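Local coordinates for protein NADPH-dependent aldehyde reductase YqhD (Escherichia coli, PDB 4QGS) that reduces a broad range of short-chain aldehydes to alcohols with NADPH, as a zinc-dependent member of the iron-containing alcohol dehydrogenase family, at residues 107-110 with 111-115; 131-134 with 135-139; 175-178 with 179-182. One frame throughout, in Å; residues are numbered along the deposited sequence.

Contact 1 of 3, residues 107-110 with 111-115; sequences SVLD and GTKFI
Helix 106-119, which follows strand 99-104 of the parallel nucleotide-binding sheet, opens in the glycine- and serine-rich GGGS turn, and Thr112 meets Val108 one turn along it. Carbonyl Val108 O takes two bonds from the same residue: Thr112 OG1 donates to it at 2.7 Å, and Thr112 N donates to it at 3.0 Å, the two coming from opposite faces of the carbonyl plane. The threonine hydroxyl is brought there by a first torsion that sets OG1 against the backbone N and anti to the carbonyl carbon (chi1 -59°). Buried as it is, OG1 also pairs with the hydroxyl of Thr46, so the helix face is joined by a polar link to strand 42-46.

Along the neighbouring ridge, Leu109 and Lys113 lie obliquely across each other. The lysine chain is extended beyond CG and passes its methylene CE over the branch point of the leucine, 3.9 Å from Leu109 CG, while its amine runs on to the carbonyl of Gly160. This is the dinucleotide-binding part of the family's N-terminal domain: Ser107, Asp110 and Gly160 all bind NADP(+), and Lys113 therefore spans from the helix to a cofactor-binding loop. Its NZ stays 4.7 Å from Asp110 OD1, a separation at which attraction is probable but no salt bridge forms; Asp110 OD2 takes a weak bond from Val162 N.

Plain helix bonds complete the turn, among them Gly111 N to Ser107 O at 3.1 Å and Phe114 N to Asp110 O at 3.2 Å. Beyond them, the ring of Phe114 packs on Tyr82, Leu85 and Met86 of helix 82-95.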
loop_
_atom_site.group_PDB
_atom_site.type_symbol
_atom_site.label_atom_id
_atom_site.label_comp_id
_atom_site.label_asym_id
_atom_site.label_seq_id
_atom_site.Cartn_x
_atom_site.Cartn_y
_atom_site.Cartn_z
ATOM N N SER A 107 -4.348 4.742 -5.831
ATOM C CA SER A 107 -4.765 6.135 -5.941
ATOM C C SER A 107 -6.216 6.248 -6.416
ATOM O O SER A 107 -7.005 7.015 -5.862
ATOM C CB SER A 107 -3.840 6.885 -6.897
ATOM O OG SER A 107 -4.204 8.250 -6.989
ATOM N N VAL A 108 -6.563 5.481 -7.443
ATOM C CA VAL A 108 -7.925 5.498 -7.966
ATOM C C VAL A 108 -8.869 4.918 -6.929
ATOM O O VAL A 108 -9.957 5.447 -6.692
ATOM C CB VAL A 108 -8.038 4.707 -9.294
ATOM C CG1 VAL A 108 -9.494 4.638 -9.771
ATOM C CG2 VAL A 108 -7.162 5.338 -10.363
ATOM N N LEU A 109 -8.434 3.832 -6.301
ATOM C CA LEU A 109 -9.227 3.180 -5.268
ATOM C C LEU A 109 -9.508 4.131 -4.114
ATOM O O LEU A 109 -10.656 4.292 -3.704
ATOM C CB LEU A 109 -8.513 1.930 -4.760
ATOM C CG LEU A 109 -9.203 1.193 -3.616
ATOM C CD1 LEU A 109 -10.574 0.691 -4.054
ATOM C CD2 LEU A 109 -8.334 0.048 -3.135
ATOM N N ASP A 110 -8.462 4.777 -3.608
ATOM C CA ASP A 110 -8.595 5.653 -2.447
ATOM C C ASP A 110 -9.535 6.825 -2.719
ATOM O O ASP A 110 -10.405 7.141 -1.906
ATOM C CB ASP A 110 -7.223 6.170 -2.010
ATOM C CG ASP A 110 -6.405 5.112 -1.302
ATOM O OD1 ASP A 110 -6.959 4.025 -1.020
ATOM O OD2 ASP A 110 -5.219 5.371 -1.008
ATOM N N GLY A 111 -9.362 7.459 -3.870
ATOM C CA GLY A 111 -10.201 8.575 -4.243
ATOM C C GLY A 111 -11.641 8.136 -4.406
ATOM O O GLY A 111 -12.572 8.863 -4.078
ATOM N N THR A 112 -11.832 6.932 -4.922
ATOM C CA THR A 112 -13.183 6.447 -5.137
ATOM C C THR A 112 -13.850 6.127 -3.799
ATOM O O THR A 112 -15.053 6.334 -3.630
ATOM C CB THR A 112 -13.177 5.225 -6.076
ATOM O OG1 THR A 112 -12.593 5.617 -7.328
ATOM C CG2 THR A 112 -14.591 4.724 -6.314
ATOM N N LYS A 113 -13.064 5.658 -2.838
ATOM C CA LYS A 113 -13.587 5.414 -1.497
ATOM C C LYS A 113 -14.142 6.711 -0.930
ATOM O O LYS A 113 -15.207 6.741 -0.305
ATOM C CB LYS A 113 -12.505 4.849 -0.577
ATOM C CG LYS A 113 -12.131 3.398 -0.854
ATOM C CD LYS A 113 -11.160 2.867 0.194
ATOM C CE LYS A 113 -10.778 1.423 -0.073
ATOM N NZ LYS A 113 -9.873 0.887 0.983
ATOM N N PHE A 114 -13.417 7.794 -1.164
ATOM C CA PHE A 114 -13.847 9.086 -0.665
ATOM C C PHE A 114 -15.136 9.529 -1.347
ATOM O O PHE A 114 -16.057 10.006 -0.690
ATOM C CB PHE A 114 -12.748 10.123 -0.870
ATOM C CG PHE A 114 -13.150 11.500 -0.473
ATOM C CD1 PHE A 114 -13.271 11.844 0.866
ATOM C CD2 PHE A 114 -13.416 12.453 -1.433
ATOM C CE1 PHE A 114 -13.648 13.121 1.234
ATOM C CE2 PHE A 114 -13.782 13.724 -1.071
ATOM C CZ PHE A 114 -13.906 14.060 0.263
ATOM N N ILE A 115 -15.204 9.360 -2.667
ATOM C CA ILE A 115 -16.410 9.707 -3.410
ATOM C C ILE A 115 -17.630 8.948 -2.875
ATOM O O ILE A 115 -18.689 9.537 -2.666
ATOM C CB ILE A 115 -16.238 9.422 -4.917
ATOM C CG1 ILE A 115 -15.127 10.294 -5.492
ATOM C CG2 ILE A 115 -17.534 9.674 -5.663
ATOM C CD1 ILE A 115 -14.667 9.870 -6.893
#

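Contact 2 of 3, residues 131-134 with 135-139; sequences LQTG and GKEIK
Thr133 meets Lys136 and Glu137 where helix 129-132 ends in a Schellman motif and the chain turns back on itself. The tight part is backbone: Thr133 O accepts from Lys136 N at 3.1 Å, closing a type I' turn whose two middle residues, Gly134 and Gly135, both have positive phi. At Gly135 a side chain would collide with the carbonyl oxygen of Gly134. The donor stands above the carbonyl plane of Thr133, about 60° out of it, and Lys136 CB lies 3.2 Å from the same oxygen.

A water bridges the two segments, donating to Thr133 OG1 at 2.7 Å and accepting from Glu137 N at 2.7 Å. OG1 sits between the backbone N and the carbonyl carbon (chi1 54°), a position from which it also bonds to the carbonyl of His129 in the last helical turn.

The outer side is looser. The side chains of Thr133 and Glu137 cross at about a right angle, Thr133 CG2 resting 4.1 Å from Glu137 CG, and Lys136 extends its amine beyond the turn. Farther on, Lys139 NZ forms a salt bridge with Glu137 OE1 at 2.9 Å and bonds to Glu137 O, which implies that the charge of the carboxylate is probably partly offset by Lys139 within the same loop.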
loop_
_atom_site.group_PDB
_atom_site.type_symbol
_atom_site.label_atom_id
_atom_site.label_comp_id
_atom_site.label_asym_id
_atom_site.label_seq_id
_atom_site.Cartn_x
_atom_site.Cartn_y
_atom_site.Cartn_z
ATOM N N LEU A 131 -12.145 13.343 6.489
ATOM C CA LEU A 131 -10.713 13.287 6.741
ATOM C C LEU A 131 -10.341 13.737 8.158
ATOM O O LEU A 131 -9.427 13.184 8.768
ATOM C CB LEU A 131 -9.981 14.117 5.685
ATOM C CG LEU A 131 -10.187 13.418 4.337
ATOM C CD1 LEU A 131 -9.677 14.205 3.167
ATOM C CD2 LEU A 131 -9.486 12.077 4.386
ATOM N N GLN A 132 -11.061 14.720 8.684
ATOM C CA GLN A 132 -10.824 15.191 10.048
ATOM C C GLN A 132 -11.098 14.105 11.082
ATOM O O GLN A 132 -10.480 14.083 12.149
ATOM C CB GLN A 132 -11.686 16.416 10.344
ATOM C CG GLN A 132 -11.268 17.652 9.564
ATOM C CD GLN A 132 -12.183 18.835 9.809
ATOM O OE1 GLN A 132 -13.254 18.692 10.398
ATOM N NE2 GLN A 132 -11.763 20.013 9.363
ATOM N N THR A 133 -12.025 13.207 10.764
ATOM C CA THR A 133 -12.396 12.140 11.695
ATOM C C THR A 133 -11.855 10.778 11.325
ATOM O O THR A 133 -12.170 9.780 11.980
ATOM C CB THR A 133 -13.914 12.012 11.828
ATOM O OG1 THR A 133 -14.509 11.857 10.530
ATOM C CG2 THR A 133 -14.451 13.213 12.534
ATOM N N GLY A 134 -11.044 10.734 10.277
ATOM C CA GLY A 134 -10.479 9.483 9.819
ATOM C C GLY A 134 -11.546 8.497 9.385
ATOM O O GLY A 134 -11.341 7.283 9.446
ATOM N N GLY A 135 -12.691 9.019 8.951
ATOM C CA GLY A 135 -13.782 8.189 8.474
ATOM C C GLY A 135 -14.582 7.516 9.578
ATOM O O GLY A 135 -15.418 6.650 9.308
ATOM N N LYS A 136 -14.337 7.928 10.818
ATOM C CA LYS A 136 -14.980 7.323 11.986
ATOM C C LYS A 136 -16.494 7.506 11.988
ATOM O O LYS A 136 -17.225 6.711 12.585
ATOM C CB LYS A 136 -14.397 7.917 13.274
ATOM C CG LYS A 136 -13.465 6.989 14.036
ATOM C CD LYS A 136 -14.061 5.600 14.192
ATOM C CE LYS A 136 -12.985 4.565 14.489
ATOM N NZ LYS A 136 -13.519 3.176 14.403
ATOM N N GLU A 137 -16.957 8.554 11.314
ATOM C CA GLU A 137 -18.358 8.948 11.362
ATOM C C GLU A 137 -19.143 8.569 10.106
ATOM O O GLU A 137 -20.295 8.967 9.947
ATOM C CB GLU A 137 -18.464 10.459 11.599
ATOM C CG GLU A 137 -17.800 10.935 12.888
ATOM C CD GLU A 137 -18.349 10.236 14.121
ATOM O OE1 GLU A 137 -19.538 9.852 14.109
ATOM O OE2 GLU A 137 -17.599 10.075 15.108
ATOM N N ILE A 138 -18.523 7.809 9.212
ATOM C CA ILE A 138 -19.219 7.351 8.018
ATOM C C ILE A 138 -20.249 6.282 8.394
ATOM O O ILE A 138 -19.912 5.265 9.000
ATOM C CB ILE A 138 -18.227 6.804 6.967
ATOM C CG1 ILE A 138 -17.336 7.940 6.447
ATOM C CG2 ILE A 138 -18.972 6.141 5.811
ATOM C CD1 ILE A 138 -16.092 7.478 5.695
ATOM N N LYS A 139 -21.510 6.534 8.047
ATOM C CA LYS A 139 -22.609 5.616 8.355
ATOM C C LYS A 139 -23.001 4.775 7.149
ATOM O O LYS A 139 -23.585 3.699 7.286
ATOM C CB LYS A 139 -23.842 6.385 8.849
ATOM C CG LYS A 139 -23.910 6.592 10.350
ATOM C CD LYS A 139 -22.830 7.527 10.830
ATOM C CE LYS A 139 -22.882 7.728 12.329
ATOM N NZ LYS A 139 -21.808 8.646 12.784
HETATM O O HOH W 1 -16.139 10.180 9.264
#

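Contact 3 of 3, residues 175-178 with 179-182; sequences HSAH and VQPV
Val179 packs its forked side chain against Ser176 across a turn of type I geometry, Ser176 to Val179, in the loop joining strand 172-174 to strand 183-186. Both methyls face the serine: CG1 comes within 3.9 Å of Ser176 CB, and CG2 approaches the carbonyl oxygen Ser176 O to 3.3 Å. A chi1 of -52° sets CG1 anti to the carbonyl carbon and leaves CG2 between the backbone N and that carbon, which is what carries this second methyl in beside the oxygen. The backbone of the same two residues is joined as well, Val179 N donating to Ser176 O at 3.0 Å from well above the carbonyl plane, about 54° out of it.

Gln180 reaches the same oxygen with its CG methylene. This CG lies 3.3 Å from Ser176 O, and the chain then bends at chi2, carrying the amide along Ala177 with NE2 3.8 Å from Ala177 CA. The other end of the amide, OE1, takes a weak bond from the backbone N of Ala159, beside Gly160 of the NADP(+) site.

Val179 also meets Ile138, and Lys113 and Ala117 of helix 106-119, so one small side chain is wedged between this loop, the loop after helix 129-132 and the cofactor-binding helix. With alanine in place of Val179 both methyls go, and the gap opened between Ser176, Ile138 and the helix would probably let the turn shift. The ring of His178 turns away from the reversal, and its ND1 forms a weak bond with Ile138 O. Chemically, one N-H bonds to Ser176 O from above its plane while carbon from Val179 and Gln180 covers it, which implies that the oxygen is probably shielded from solvent on those sides.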
loop_
_atom_site.group_PDB
_atom_site.type_symbol
_atom_site.label_atom_id
_atom_site.label_comp_id
_atom_site.label_asym_id
_atom_site.label_seq_id
_atom_site.Cartn_x
_atom_site.Cartn_y
_atom_site.Cartn_z
ATOM N N HIS A 175 -10.513 5.582 7.283
ATOM C CA HIS A 175 -10.877 4.170 7.279
ATOM C C HIS A 175 -12.353 4.049 7.635
ATOM O O HIS A 175 -12.821 4.712 8.560
ATOM C CB HIS A 175 -10.007 3.396 8.282
ATOM C CD2 HIS A 175 -9.447 0.916 7.733
ATOM C CE1 HIS A 175 -11.175 -0.017 8.706
ATOM N N SER A 176 -13.092 3.224 6.898
ATOM C CA SER A 176 -14.496 2.986 7.219
ATOM C C SER A 176 -14.998 1.671 6.640
ATOM O O SER A 176 -14.862 1.418 5.445
ATOM C CB SER A 176 -15.369 4.133 6.714
ATOM O OG SER A 176 -16.745 3.820 6.874
ATOM N N ALA A 177 -15.612 0.853 7.490
ATOM C CA ALA A 177 -16.163 -0.437 7.080
ATOM C C ALA A 177 -17.195 -0.320 5.953
ATOM O O ALA A 177 -17.639 -1.330 5.404
ATOM C CB ALA A 177 -16.784 -1.143 8.281
ATOM N N HIS A 178 -17.570 0.907 5.609
ATOM C CA HIS A 178 -18.593 1.142 4.600
ATOM C C HIS A 178 -18.018 1.586 3.258
ATOM O O HIS A 178 -18.676 1.440 2.233
ATOM C CB HIS A 178 -19.598 2.179 5.107
ATOM C CG HIS A 178 -20.461 1.676 6.222
ATOM N ND1 HIS A 178 -20.800 2.449 7.312
ATOM C CD2 HIS A 178 -21.055 0.475 6.413
ATOM C CE1 HIS A 178 -21.561 1.742 8.130
ATOM N NE2 HIS A 178 -21.733 0.542 7.606
ATOM N N VAL A 179 -16.801 2.124 3.264
ATOM C CA VAL A 179 -16.170 2.569 2.021
ATOM C C VAL A 179 -15.307 1.461 1.450
ATOM O O VAL A 179 -14.634 1.641 0.435
ATOM C CB VAL A 179 -15.301 3.823 2.218
ATOM C CG1 VAL A 179 -16.095 4.903 2.915
ATOM C CG2 VAL A 179 -14.038 3.484 3.003
ATOM N N GLN A 180 -15.321 0.312 2.112
ATOM C CA GLN A 180 -14.613 -0.837 1.583
ATOM C C GLN A 180 -15.339 -1.358 0.360
ATOM O O GLN A 180 -16.567 -1.433 0.353
ATOM C CB GLN A 180 -14.486 -1.951 2.613
ATOM C CG GLN A 180 -14.056 -1.466 3.962
ATOM C CD GLN A 180 -13.211 -2.479 4.682
ATOM O OE1 GLN A 180 -12.080 -2.750 4.273
ATOM N NE2 GLN A 180 -13.734 -3.033 5.767
ATOM N N PRO A 181 -14.579 -1.724 -0.678
ATOM C CA PRO A 181 -15.224 -2.264 -1.878
ATOM C C PRO A 181 -15.967 -3.567 -1.607
ATOM O O PRO A 181 -15.516 -4.419 -0.832
ATOM C CB PRO A 181 -14.049 -2.489 -2.844
ATOM C CG PRO A 181 -12.843 -2.544 -1.999
ATOM C CD PRO A 181 -13.115 -1.661 -0.807
ATOM N N VAL A 182 -17.122 -3.724 -2.245
ATOM C CA VAL A 182 -17.867 -4.958 -2.105
ATOM C C VAL A 182 -17.075 -6.081 -2.766
ATOM O O VAL A 182 -17.105 -7.213 -2.303
ATOM C CB VAL A 182 -19.285 -4.850 -2.713
ATOM C CG1 VAL A 182 -20.143 -3.932 -1.872
ATOM C CG2 VAL A 182 -19.221 -4.330 -4.125
#

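How the contacts relate
Followed from the N terminus, the three contacts come in series, none nested in or crossing another, and each is closed within one short run of chain. Contact 1 is a turn inside helix 106-119; contact 2 reverses the chain after helix 129-132, on the way to strand 144-148; contact 3 turns it between strands 172-174 and 183-186. In space contact 3 touches both others. Gly134 O and His175 N, 2.9 Å apart, probably share a hydrogen bond, and Ile138 CB packs on Ser176 OG. Toward the helix, Lys113 CG lies 3.3 Å from Val179 O. The 175-182 loop thus joins the turn after helix 129-132 to helix 106-119 in the nucleotide-binding domain. Contacts 1 and 2 do not touch.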